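Local coordinates for phosphodiesterase (Candida albicans, PDB 6CPT), which belongs to the 3'5'-cyclic nucleotide phosphodiesterase family, with a mostly helical, metal-binding fold of the HD superfamily that here holds 3-isobutyl-1-methylxanthine, at residues 528-533 / 564-569; 465-470 / 552-557; 261-266 / 388-393. All blocks are in the same frame, centred on the assembly; numbering follows the deposited sequence.

Contact 1. Residues 528-533 / 564-569. With IBM (3-isobutyl-1-methylxanthine), chain D.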
loop_
_atom_site.group_PDB
_atom_site.type_symbol
_atom_site.label_atom_id
_atom_site.label_comp_id
_atom_site.label_asym_id
_atom_site.label_seq_id
_atom_site.Cartn_x
_atom_site.Cartn_y
_atom_site.Cartn_z
ATOM N N GLY A 528 20.728 13.671 1.194
ATOM C CA GLY A 528 20.038 12.394 1.007
ATOM C C GLY A 528 19.753 12.100 -0.462
ATOM O O GLY A 528 19.946 10.976 -0.929
ATOM N N GLN A 529 19.308 13.122 -1.193
ATOM C CA GLN A 529 18.938 12.968 -2.603
ATOM C C GLN A 529 20.151 12.745 -3.499
ATOM O O GLN A 529 20.106 11.927 -4.423
ATOM C CB GLN A 529 18.148 14.189 -3.096
ATOM C CG GLN A 529 16.828 14.421 -2.373
ATOM C CD GLN A 529 15.859 13.258 -2.518
ATOM O OE1 GLN A 529 15.261 13.062 -3.574
ATOM N NE2 GLN A 529 15.696 12.488 -1.452
ATOM N N ILE A 530 21.228 13.477 -3.224
ATOM C CA ILE A 530 22.473 13.334 -3.977
ATOM C C ILE A 530 23.041 11.929 -3.770
ATOM O O ILE A 530 23.398 11.251 -4.730
ATOM C CB ILE A 530 23.508 14.410 -3.565
ATOM C CG1 ILE A 530 23.019 15.805 -3.977
ATOM C CG2 ILE A 530 24.867 14.130 -4.199
ATOM C CD1 ILE A 530 23.641 16.933 -3.176
ATOM N N PHE A 531 23.106 11.498 -2.511
ATOM C CA PHE A 531 23.583 10.160 -2.158
ATOM C C PHE A 531 22.811 9.083 -2.914
ATOM O O PHE A 531 23.407 8.203 -3.537
ATOM C CB PHE A 531 23.444 9.955 -0.646
ATOM C CG PHE A 531 23.865 8.591 -0.161
ATOM C CD1 PHE A 531 25.179 8.349 0.223
ATOM C CD2 PHE A 531 22.937 7.555 -0.055
ATOM C CE1 PHE A 531 25.565 7.100 0.688
ATOM C CE2 PHE A 531 23.319 6.304 0.404
ATOM C CZ PHE A 531 24.634 6.076 0.779
ATOM N N PHE A 532 21.483 9.169 -2.863
ATOM C CA PHE A 532 20.619 8.142 -3.448
ATOM C C PHE A 532 20.674 8.137 -4.970
ATOM O O PHE A 532 20.676 7.074 -5.586
ATOM C CB PHE A 532 19.168 8.310 -2.976
ATOM C CG PHE A 532 18.245 7.235 -3.480
ATOM C CD1 PHE A 532 18.319 5.949 -2.965
ATOM C CD2 PHE A 532 17.319 7.501 -4.482
ATOM C CE1 PHE A 532 17.482 4.950 -3.433
ATOM C CE2 PHE A 532 16.479 6.505 -4.953
ATOM C CZ PHE A 532 16.563 5.227 -4.430
ATOM N N ILE A 533 20.708 9.321 -5.576
ATOM C CA ILE A 533 20.814 9.426 -7.033
ATOM C C ILE A 533 22.167 8.893 -7.528
ATOM O O ILE A 533 22.222 8.157 -8.506
ATOM C CB ILE A 533 20.583 10.876 -7.517
ATOM C CG1 ILE A 533 19.112 11.261 -7.323
ATOM C CG2 ILE A 533 20.971 11.037 -8.984
ATOM C CD1 ILE A 533 18.857 12.753 -7.319
ATOM N N PHE A 564 19.938 20.756 -9.184
ATOM C CA PHE A 564 19.351 21.625 -8.170
ATOM C C PHE A 564 19.844 21.259 -6.778
ATOM O O PHE A 564 20.160 22.136 -5.976
ATOM C CB PHE A 564 17.821 21.557 -8.202
ATOM C CG PHE A 564 17.165 22.370 -7.125
ATOM C CD1 PHE A 564 16.873 23.713 -7.331
ATOM C CD2 PHE A 564 16.860 21.802 -5.895
ATOM C CE1 PHE A 564 16.277 24.467 -6.336
ATOM C CE2 PHE A 564 16.264 22.553 -4.896
ATOM C CZ PHE A 564 15.974 23.887 -5.117
ATOM N N TRP A 565 19.890 19.962 -6.484
ATOM C CA TRP A 565 20.371 19.501 -5.182
ATOM C C TRP A 565 21.854 19.834 -4.988
ATOM O O TRP A 565 22.263 20.233 -3.897
ATOM C CB TRP A 565 20.120 18.000 -5.004
ATOM C CG TRP A 565 18.651 17.628 -4.986
ATOM C CD1 TRP A 565 18.023 16.730 -5.800
ATOM C CD2 TRP A 565 17.639 18.155 -4.117
ATOM N NE1 TRP A 565 16.684 16.663 -5.493
ATOM C CE2 TRP A 565 16.423 17.523 -4.460
ATOM C CE3 TRP A 565 17.641 19.092 -3.078
ATOM C CZ2 TRP A 565 15.226 17.801 -3.805
ATOM C CZ3 TRP A 565 16.448 19.369 -2.426
ATOM C CH2 TRP A 565 15.256 18.724 -2.793
ATOM N N LEU A 566 22.644 19.674 -6.049
ATOM C CA LEU A 566 24.055 20.083 -6.043
ATOM C C LEU A 566 24.219 21.599 -5.894
ATOM O O LEU A 566 25.138 22.055 -5.212
ATOM C CB LEU A 566 24.764 19.608 -7.316
ATOM C CG LEU A 566 24.997 18.101 -7.436
ATOM C CD1 LEU A 566 25.304 17.714 -8.876
ATOM C CD2 LEU A 566 26.112 17.643 -6.506
ATOM N N GLU A 567 23.329 22.371 -6.523
ATOM C CA GLU A 567 23.341 23.836 -6.410
ATOM C C GLU A 567 23.223 24.280 -4.958
ATOM O O GLU A 567 24.039 25.064 -4.481
ATOM C CB GLU A 567 22.197 24.465 -7.218
ATOM C CG GLU A 567 22.191 25.994 -7.234
ATOM C CD GLU A 567 20.795 26.595 -7.356
ATOM O OE1 GLU A 567 19.916 25.982 -8.003
ATOM O OE2 GLU A 567 20.573 27.694 -6.804
ATOM N N ARG A 568 22.209 23.785 -4.255
ATOM C CA ARG A 568 21.997 24.207 -2.871
ATOM C C ARG A 568 22.852 23.439 -1.854
ATOM O O ARG A 568 22.819 23.752 -0.663
ATOM C CB ARG A 568 20.514 24.178 -2.495
ATOM C CG ARG A 568 19.846 22.811 -2.486
ATOM C CD ARG A 568 19.079 22.600 -1.188
ATOM N NE ARG A 568 18.478 23.841 -0.692
ATOM C CZ ARG A 568 18.201 24.101 0.587
ATOM N NH1 ARG A 568 18.453 23.212 1.546
ATOM N NH2 ARG A 568 17.664 25.273 0.915
ATOM N N ALA A 569 23.610 22.445 -2.315
ATOM C CA ALA A 569 24.694 21.872 -1.512
ATOM C C ALA A 569 25.811 22.909 -1.352
ATOM O O ALA A 569 26.484 22.952 -0.323
ATOM C CB ALA A 569 25.233 20.597 -2.151
HETATM N N9 IBM D . 13.729 4.907 -2.153
HETATM C C8 IBM D . 13.021 5.793 -2.894
HETATM N N7 IBM D . 13.476 7.055 -2.696
HETATM C C5 IBM D . 14.494 6.995 -1.819
HETATM C C4 IBM D . 14.660 5.571 -1.458
HETATM N N3 IBM D . 15.604 5.190 -0.586
HETATM C C2 IBM D . 16.471 6.152 0.004
HETATM N N1 IBM D . 16.373 7.541 -0.292
HETATM C C6 IBM D . 15.392 8.002 -1.205
HETATM O O6 IBM D . 15.256 9.213 -1.499
HETATM O O2 IBM D . 17.344 5.763 0.813
HETATM C C10 IBM D . 17.297 8.481 0.360
HETATM C C11 IBM D . 15.753 3.757 -0.269
HETATM C C12 IBM D . 15.040 3.343 1.014
HETATM C C13 IBM D . 13.968 2.296 0.727
HETATM C C14 IBM D . 16.040 2.809 2.035
HETATM O O HOH W 1 15.002 14.508 -6.141
#
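Q529 lies over one face of the W565 indole. Its CB sits 3.7 Å from the centroid of the five-membered ring of W565, 11° off the ring normal, which makes a CH-pi contact. CG of Q529 continues over the same face toward the six-membered ring. The chain then bends at chi2 (-61°), and the amide plane ends up 69° from the indole plane. One water ties the two polar ends together: it donates to Q529 OE1 at 3.0 Å and accepts from W565 NE1 at 2.8 Å. The water probably helps set which way the amide is turned. The other end of the amide faces the ligand, where Q529 NE2 gives a weak bond to O6 of 3-isobutyl-1-methylxanthine. F564 CD2 lies over the rim of the opposite face of the indole. I530 CD1 reaches W565 O at 3.6 Å, and I530 CG1 packs on W565 CB. I530 CD1 also touches L566 CD2 (4.2 Å) and A569 CB (4.1 Å). F532 lays its ring over the face of the xanthine, with IBM C5 3.6 Å above the ring plane. This is the glutamine-and-phenylalanine arrangement characteristic of the ligand pocket of this family.

Contact 2. Residues 465-470 / 552-557. With IBM (3-isobutyl-1-methylxanthine), chain D.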
loop_
_atom_site.group_PDB
_atom_site.type_symbol
_atom_site.label_atom_id
_atom_site.label_comp_id
_atom_site.label_asym_id
_atom_site.label_seq_id
_atom_site.Cartn_x
_atom_site.Cartn_y
_atom_site.Cartn_z
ATOM N N ASN A 465 10.243 8.526 -7.087
ATOM C CA ASN A 465 10.149 9.848 -6.465
ATOM C C ASN A 465 11.270 10.811 -6.880
ATOM O O ASN A 465 11.027 12.010 -6.988
ATOM C CB ASN A 465 10.031 9.762 -4.935
ATOM C CG ASN A 465 11.174 9.013 -4.291
ATOM O OD1 ASN A 465 12.255 9.566 -4.073
ATOM N ND2 ASN A 465 10.934 7.749 -3.955
ATOM N N VAL A 466 12.475 10.291 -7.119
ATOM C CA VAL A 466 13.588 11.129 -7.608
ATOM C C VAL A 466 13.469 11.503 -9.093
ATOM O O VAL A 466 14.203 12.374 -9.569
ATOM C CB VAL A 466 14.978 10.495 -7.345
ATOM C CG1 VAL A 466 15.191 10.294 -5.852
ATOM C CG2 VAL A 466 15.161 9.189 -8.105
ATOM N N THR A 467 12.565 10.841 -9.817
ATOM C CA THR A 467 12.297 11.146 -11.220
ATOM C C THR A 467 11.021 11.974 -11.429
ATOM O O THR A 467 10.673 12.284 -12.572
ATOM C CB THR A 467 12.179 9.859 -12.062
ATOM O OG1 THR A 467 11.004 9.140 -11.685
ATOM C CG2 THR A 467 13.388 8.964 -11.862
ATOM N N ARG A 468 10.313 12.306 -10.348
ATOM C CA ARG A 468 9.187 13.234 -10.438
ATOM C C ARG A 468 9.745 14.653 -10.486
ATOM O O ARG A 468 10.872 14.889 -10.031
ATOM C CB ARG A 468 8.258 13.121 -9.226
ATOM C CG ARG A 468 7.699 11.729 -8.957
ATOM C CD ARG A 468 6.740 11.256 -10.034
ATOM N NE ARG A 468 6.027 10.048 -9.608
ATOM C CZ ARG A 468 4.978 9.513 -10.230
ATOM N NH1 ARG A 468 4.494 10.053 -11.336
ATOM N NH2 ARG A 468 4.405 8.419 -9.736
ATOM N N PRO A 469 8.957 15.608 -11.011
ATOM C CA PRO A 469 9.420 16.997 -10.996
ATOM C C PRO A 469 9.752 17.471 -9.594
ATOM O O PRO A 469 9.143 17.015 -8.617
ATOM C CB PRO A 469 8.236 17.765 -11.577
ATOM C CG PRO A 469 7.606 16.782 -12.500
ATOM C CD PRO A 469 7.696 15.473 -11.759
ATOM N N LEU A 470 10.710 18.388 -9.518
ATOM C CA LEU A 470 11.372 18.772 -8.267
ATOM C C LEU A 470 10.470 18.949 -7.039
ATOM O O LEU A 470 10.758 18.399 -5.977
ATOM C CB LEU A 470 12.184 20.055 -8.495
ATOM C CG LEU A 470 12.992 20.592 -7.315
ATOM C CD1 LEU A 470 13.997 19.555 -6.836
ATOM C CD2 LEU A 470 13.692 21.886 -7.711
ATOM N N GLN A 552 13.382 7.621 -21.365
ATOM C CA GLN A 552 14.515 8.553 -21.254
ATOM C C GLN A 552 14.187 9.805 -20.429
ATOM O O GLN A 552 15.047 10.331 -19.719
ATOM C CB GLN A 552 15.002 8.947 -22.664
ATOM C CG GLN A 552 16.108 9.996 -22.716
ATOM C CD GLN A 552 17.392 9.552 -22.044
ATOM O OE1 GLN A 552 17.770 8.383 -22.114
ATOM N NE2 GLN A 552 18.074 10.489 -21.390
ATOM N N TYR A 553 12.947 10.279 -20.520
ATOM C CA TYR A 553 12.515 11.455 -19.756
ATOM C C TYR A 553 12.792 11.332 -18.253
ATOM O O TYR A 553 13.021 12.341 -17.586
ATOM C CB TYR A 553 11.031 11.751 -19.995
ATOM C CG TYR A 553 10.072 10.813 -19.284
ATOM C CD1 TYR A 553 9.555 11.133 -18.030
ATOM C CD2 TYR A 553 9.671 9.616 -19.870
ATOM C CE1 TYR A 553 8.672 10.285 -17.379
ATOM C CE2 TYR A 553 8.793 8.762 -19.224
ATOM C CZ TYR A 553 8.292 9.102 -17.979
ATOM O OH TYR A 553 7.411 8.253 -17.339
ATOM N N THR A 554 12.777 10.104 -17.725
ATOM C CA THR A 554 13.129 9.875 -16.325
ATOM C C THR A 554 14.573 10.308 -16.049
ATOM O O THR A 554 14.839 11.032 -15.086
ATOM C CB THR A 554 12.907 8.403 -15.901
ATOM O OG1 THR A 554 13.688 7.518 -16.718
ATOM C CG2 THR A 554 11.426 8.024 -16.021
ATOM N N CYS A 555 15.502 9.889 -16.906
ATOM C CA CYS A 555 16.896 10.342 -16.796
ATOM C C CYS A 555 17.011 11.861 -16.899
ATOM O O CYS A 555 17.824 12.474 -16.199
ATOM C CB CYS A 555 17.769 9.691 -17.869
ATOM S SG CYS A 555 17.694 7.887 -17.901
ATOM N N ASP A 556 16.200 12.468 -17.765
ATOM C CA ASP A 556 16.230 13.924 -17.944
ATOM C C ASP A 556 15.878 14.649 -16.653
ATOM O O ASP A 556 16.580 15.578 -16.249
ATOM C CB ASP A 556 15.276 14.367 -19.061
ATOM C CG ASP A 556 15.707 13.881 -20.436
ATOM O OD1 ASP A 556 16.883 13.490 -20.597
ATOM O OD2 ASP A 556 14.865 13.891 -21.355
ATOM N N ILE A 557 14.800 14.206 -16.004
ATOM C CA ILE A 557 14.327 14.837 -14.772
ATOM C C ILE A 557 15.280 14.577 -13.608
ATOM O O ILE A 557 15.507 15.469 -12.792
ATOM C CB ILE A 557 12.894 14.378 -14.406
ATOM C CG1 ILE A 557 11.902 14.833 -15.484
ATOM C CG2 ILE A 557 12.480 14.933 -13.048
ATOM C CD1 ILE A 557 10.530 14.197 -15.388
HETATM N N9 IBM D . 13.729 4.907 -2.153
HETATM C C8 IBM D . 13.021 5.793 -2.894
HETATM N N7 IBM D . 13.476 7.055 -2.696
HETATM C C5 IBM D . 14.494 6.995 -1.819
HETATM C C4 IBM D . 14.660 5.571 -1.458
HETATM N N3 IBM D . 15.604 5.190 -0.586
HETATM C C2 IBM D . 16.471 6.152 0.004
HETATM N N1 IBM D . 16.373 7.541 -0.292
HETATM C C6 IBM D . 15.392 8.002 -1.205
HETATM O O6 IBM D . 15.256 9.213 -1.499
HETATM O O2 IBM D . 17.344 5.763 0.813
HETATM C C10 IBM D . 17.297 8.481 0.360
HETATM C C11 IBM D . 15.753 3.757 -0.269
HETATM C C12 IBM D . 15.040 3.343 1.014
HETATM C C13 IBM D . 13.968 2.296 0.727
HETATM C C14 IBM D . 16.040 2.809 2.035
#
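I557 and T467 meet by van der Waals contact of a methyl with backbone carbonyl oxygens. CG2 of I557 lies 3.2 Å from T467 O and 3.4 Å from R468 O. CG2 stands anti to the backbone N (chi1 -64° to CG1), which puts it on the carbonyls. CD1, on the other branch, comes within 3.4 Å of T467 O. The side chains of T467 and T554 lie side by side and point the same way, with T467 CG2 4.1 Å from T554 CB. F541 of helix 525-547 touches both threonines.

The polar groups here are satisfied by other partners. The hydroxyls of T467 and T554 bond to the carbonyls of S464 and L551. The indole N-H of W218 bonds to T467 O, and the amide of N561 to R468 O. R468 NH1 bonds to W218 O, and R468 NH2 forms a salt bridge with D281. The arginine also makes a cation-pi contact with W218.

At the ligand, N465 ND2 comes within 2.9 Å of N7 of 3-isobutyl-1-methylxanthine. P469 is the N-cap of helix 470-494. The contact packs the 465-469 turn, which borders the pocket that holds 3-isobutyl-1-methylxanthine in this phosphodiesterase fold, against the N-terminal part of helix 552-569.

Contact 3. Residues 261-266 / 388-393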
loop_
_atom_site.group_PDB
_atom_site.type_symbol
_atom_site.label_atom_id
_atom_site.label_comp_id
_atom_site.label_asym_id
_atom_site.label_seq_id
_atom_site.Cartn_x
_atom_site.Cartn_y
_atom_site.Cartn_z
ATOM N N PHE A 261 -10.508 -1.217 -1.465
ATOM C CA PHE A 261 -10.671 -0.961 -0.032
ATOM C C PHE A 261 -9.909 -1.999 0.779
ATOM O O PHE A 261 -9.275 -1.671 1.781
ATOM C CB PHE A 261 -12.142 -0.963 0.393
ATOM C CG PHE A 261 -12.798 0.391 0.339
ATOM C CD1 PHE A 261 -13.206 0.935 -0.867
ATOM C CD2 PHE A 261 -13.032 1.108 1.502
ATOM C CE1 PHE A 261 -13.819 2.172 -0.922
ATOM C CE2 PHE A 261 -13.646 2.348 1.457
ATOM C CZ PHE A 261 -14.033 2.885 0.240
ATOM N N ILE A 262 -9.986 -3.252 0.345
ATOM C CA ILE A 262 -9.264 -4.335 1.012
ATOM C C ILE A 262 -7.749 -4.151 0.907
ATOM O O ILE A 262 -7.035 -4.344 1.892
ATOM C CB ILE A 262 -9.741 -5.714 0.502
ATOM C CG1 ILE A 262 -11.114 -6.016 1.128
ATOM C CG2 ILE A 262 -8.745 -6.804 0.849
ATOM C CD1 ILE A 262 -11.883 -7.123 0.449
ATOM N N VAL A 263 -7.264 -3.739 -0.261
ATOM C CA VAL A 263 -5.849 -3.431 -0.407
ATOM C C VAL A 263 -5.454 -2.282 0.517
ATOM O O VAL A 263 -4.457 -2.365 1.241
ATOM C CB VAL A 263 -5.486 -3.082 -1.868
ATOM C CG1 VAL A 263 -4.060 -2.578 -1.952
ATOM C CG2 VAL A 263 -5.672 -4.287 -2.770
ATOM N N ARG A 264 -6.235 -1.210 0.516
ATOM C CA ARG A 264 -5.929 -0.071 1.381
ATOM C C ARG A 264 -5.817 -0.493 2.853
ATOM O O ARG A 264 -4.908 -0.063 3.578
ATOM C CB ARG A 264 -6.983 1.021 1.218
ATOM C CG ARG A 264 -6.651 2.288 1.981
ATOM C CD ARG A 264 -7.665 3.378 1.704
ATOM N NE ARG A 264 -8.909 3.173 2.439
ATOM C CZ ARG A 264 -9.917 4.040 2.470
ATOM N NH1 ARG A 264 -9.856 5.178 1.779
ATOM N NH2 ARG A 264 -11.001 3.772 3.200
ATOM N N ASP A 265 -6.735 -1.348 3.277
ATOM C CA ASP A 265 -6.750 -1.879 4.639
ATOM C C ASP A 265 -5.485 -2.664 5.041
ATOM O O ASP A 265 -5.244 -2.836 6.239
ATOM C CB ASP A 265 -7.991 -2.755 4.855
ATOM C CG ASP A 265 -9.282 -1.945 4.982
ATOM O OD1 ASP A 265 -9.209 -0.703 5.130
ATOM O OD2 ASP A 265 -10.386 -2.561 4.937
ATOM N N THR A 266 -4.668 -3.106 4.076
ATOM C CA THR A 266 -3.416 -3.790 4.408
ATOM C C THR A 266 -2.219 -2.838 4.548
ATOM O O THR A 266 -1.164 -3.262 4.988
ATOM C CB THR A 266 -3.042 -4.883 3.393
ATOM O OG1 THR A 266 -2.601 -4.292 2.165
ATOM C CG2 THR A 266 -4.218 -5.813 3.128
ATOM N N ASN A 388 -1.604 -14.289 -0.593
ATOM C CA ASN A 388 -2.379 -15.219 0.216
ATOM C C ASN A 388 -3.507 -14.586 1.002
ATOM O O ASN A 388 -4.507 -15.251 1.276
ATOM C CB ASN A 388 -1.456 -16.009 1.135
ATOM C CG ASN A 388 -0.423 -16.794 0.354
ATOM O OD1 ASN A 388 -0.767 -17.531 -0.563
ATOM N ND2 ASN A 388 0.840 -16.633 0.703
ATOM N N LYS A 389 -3.360 -13.315 1.362
ATOM C CA LYS A 389 -4.435 -12.609 2.033
ATOM C C LYS A 389 -5.354 -11.941 1.037
ATOM O O LYS A 389 -6.571 -12.107 1.116
ATOM C CB LYS A 389 -3.906 -11.554 3.013
ATOM C CG LYS A 389 -5.009 -10.808 3.752
ATOM C CD LYS A 389 -4.441 -9.920 4.851
ATOM C CE LYS A 389 -5.479 -8.944 5.392
ATOM N NZ LYS A 389 -6.599 -9.629 6.081
ATOM N N VAL A 390 -4.786 -11.146 0.137
ATOM C CA VAL A 390 -5.601 -10.276 -0.700
ATOM C C VAL A 390 -6.093 -10.979 -1.973
ATOM O O VAL A 390 -7.297 -11.155 -2.146
ATOM C CB VAL A 390 -4.883 -8.961 -1.044
ATOM C CG1 VAL A 390 -5.760 -8.107 -1.943
ATOM C CG2 VAL A 390 -4.537 -8.195 0.233
ATOM N N LEU A 391 -5.173 -11.367 -2.851
ATOM C CA LEU A 391 -5.549 -11.856 -4.168
ATOM C C LEU A 391 -6.213 -13.235 -4.135
ATOM O O LEU A 391 -7.102 -13.496 -4.945
ATOM C CB LEU A 391 -4.352 -11.844 -5.133
ATOM C CG LEU A 391 -3.763 -10.474 -5.474
ATOM C CD1 LEU A 391 -2.564 -10.609 -6.391
ATOM C CD2 LEU A 391 -4.804 -9.546 -6.094
ATOM N N ARG A 392 -5.813 -14.099 -3.196
ATOM C CA ARG A 392 -6.421 -15.433 -3.075
ATOM C C ARG A 392 -7.915 -15.360 -2.770
ATOM O O ARG A 392 -8.683 -16.207 -3.222
ATOM C CB ARG A 392 -5.728 -16.269 -1.994
ATOM C CG ARG A 392 -6.258 -17.699 -1.851
ATOM C CD ARG A 392 -6.016 -18.523 -3.106
ATOM N NE ARG A 392 -6.705 -19.817 -3.066
ATOM C CZ ARG A 392 -7.984 -20.020 -3.381
ATOM N NH1 ARG A 392 -8.768 -19.020 -3.763
ATOM N NH2 ARG A 392 -8.484 -21.246 -3.308
ATOM N N ILE A 393 -8.309 -14.353 -1.993
ATOM C CA ILE A 393 -9.701 -14.129 -1.635
ATOM C C ILE A 393 -10.409 -13.222 -2.644
ATOM O O ILE A 393 -11.502 -13.554 -3.118
ATOM C CB ILE A 393 -9.815 -13.509 -0.226
ATOM C CG1 ILE A 393 -9.076 -14.371 0.806
ATOM C CG2 ILE A 393 -11.278 -13.305 0.166
ATOM C CD1 ILE A 393 -9.418 -15.850 0.784
#
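V263 O is gripped by two donors of T266. The backbone N of T266 bonds to it at 2.9 Å, and T266 OG1 donates to it at 2.8 Å. The hydroxyl arrives in the carbonyl plane, on a lone pair, at a C=O...O angle of 140°. Setting OG1 between the backbone N and the carbonyl carbon (chi1 73°) lets it fold back on its own helix. The same rotation sends the methyl toward the other helix. There T266 CG2 meets V390 CG2 at 3.8 Å.

V390 is the centre of the packing. Its other methyl, CG1, lies 3.9 Å from V263 CG2, and the two valine side chains cross at about a right angle. I262 CG2 adds a longer contact to V390 CG1, at 4.3 Å. K389 runs past T266 in the opposite direction, with K389 CE 4.1 Å from T266 CG2. The aliphatic part of the lysine therefore joins the apolar surface, while its charged end makes a cation-pi contact with F93.

The two helical segments run nearly antiparallel, at 173°, with axes 10.4 Å apart. Helix 377-394 has a wider pi-type turn at 388-391. Helix 177-193 touches both segments, through Y187 on I262 and T180 on I393, and helix 165-173 adds N172 beside K389.

From the N terminus, contact 3 comes first. It joins helix 253-266 to helix 377-394 and closes a loop of 121 residues. Contacts 1 and 2 follow in series with it. Contact 2 opens at the 465-470 turn. Contact 1 opens later, at 528-533, before the chain reaches 552-557 and contact 2 closes. Contact 1 closes last, at 564-569, so the two cross. Both use helix 552-569, at successive levels. They also touch each other: L470 packs on F564 and W565, and V466 on Q529 and F532. Together they tie the C-terminal helices to the pocket that holds 3-isobutyl-1-methylxanthine. Contact 3 lies about 31 Å from contact 2, centre to centre, and makes no touch with either.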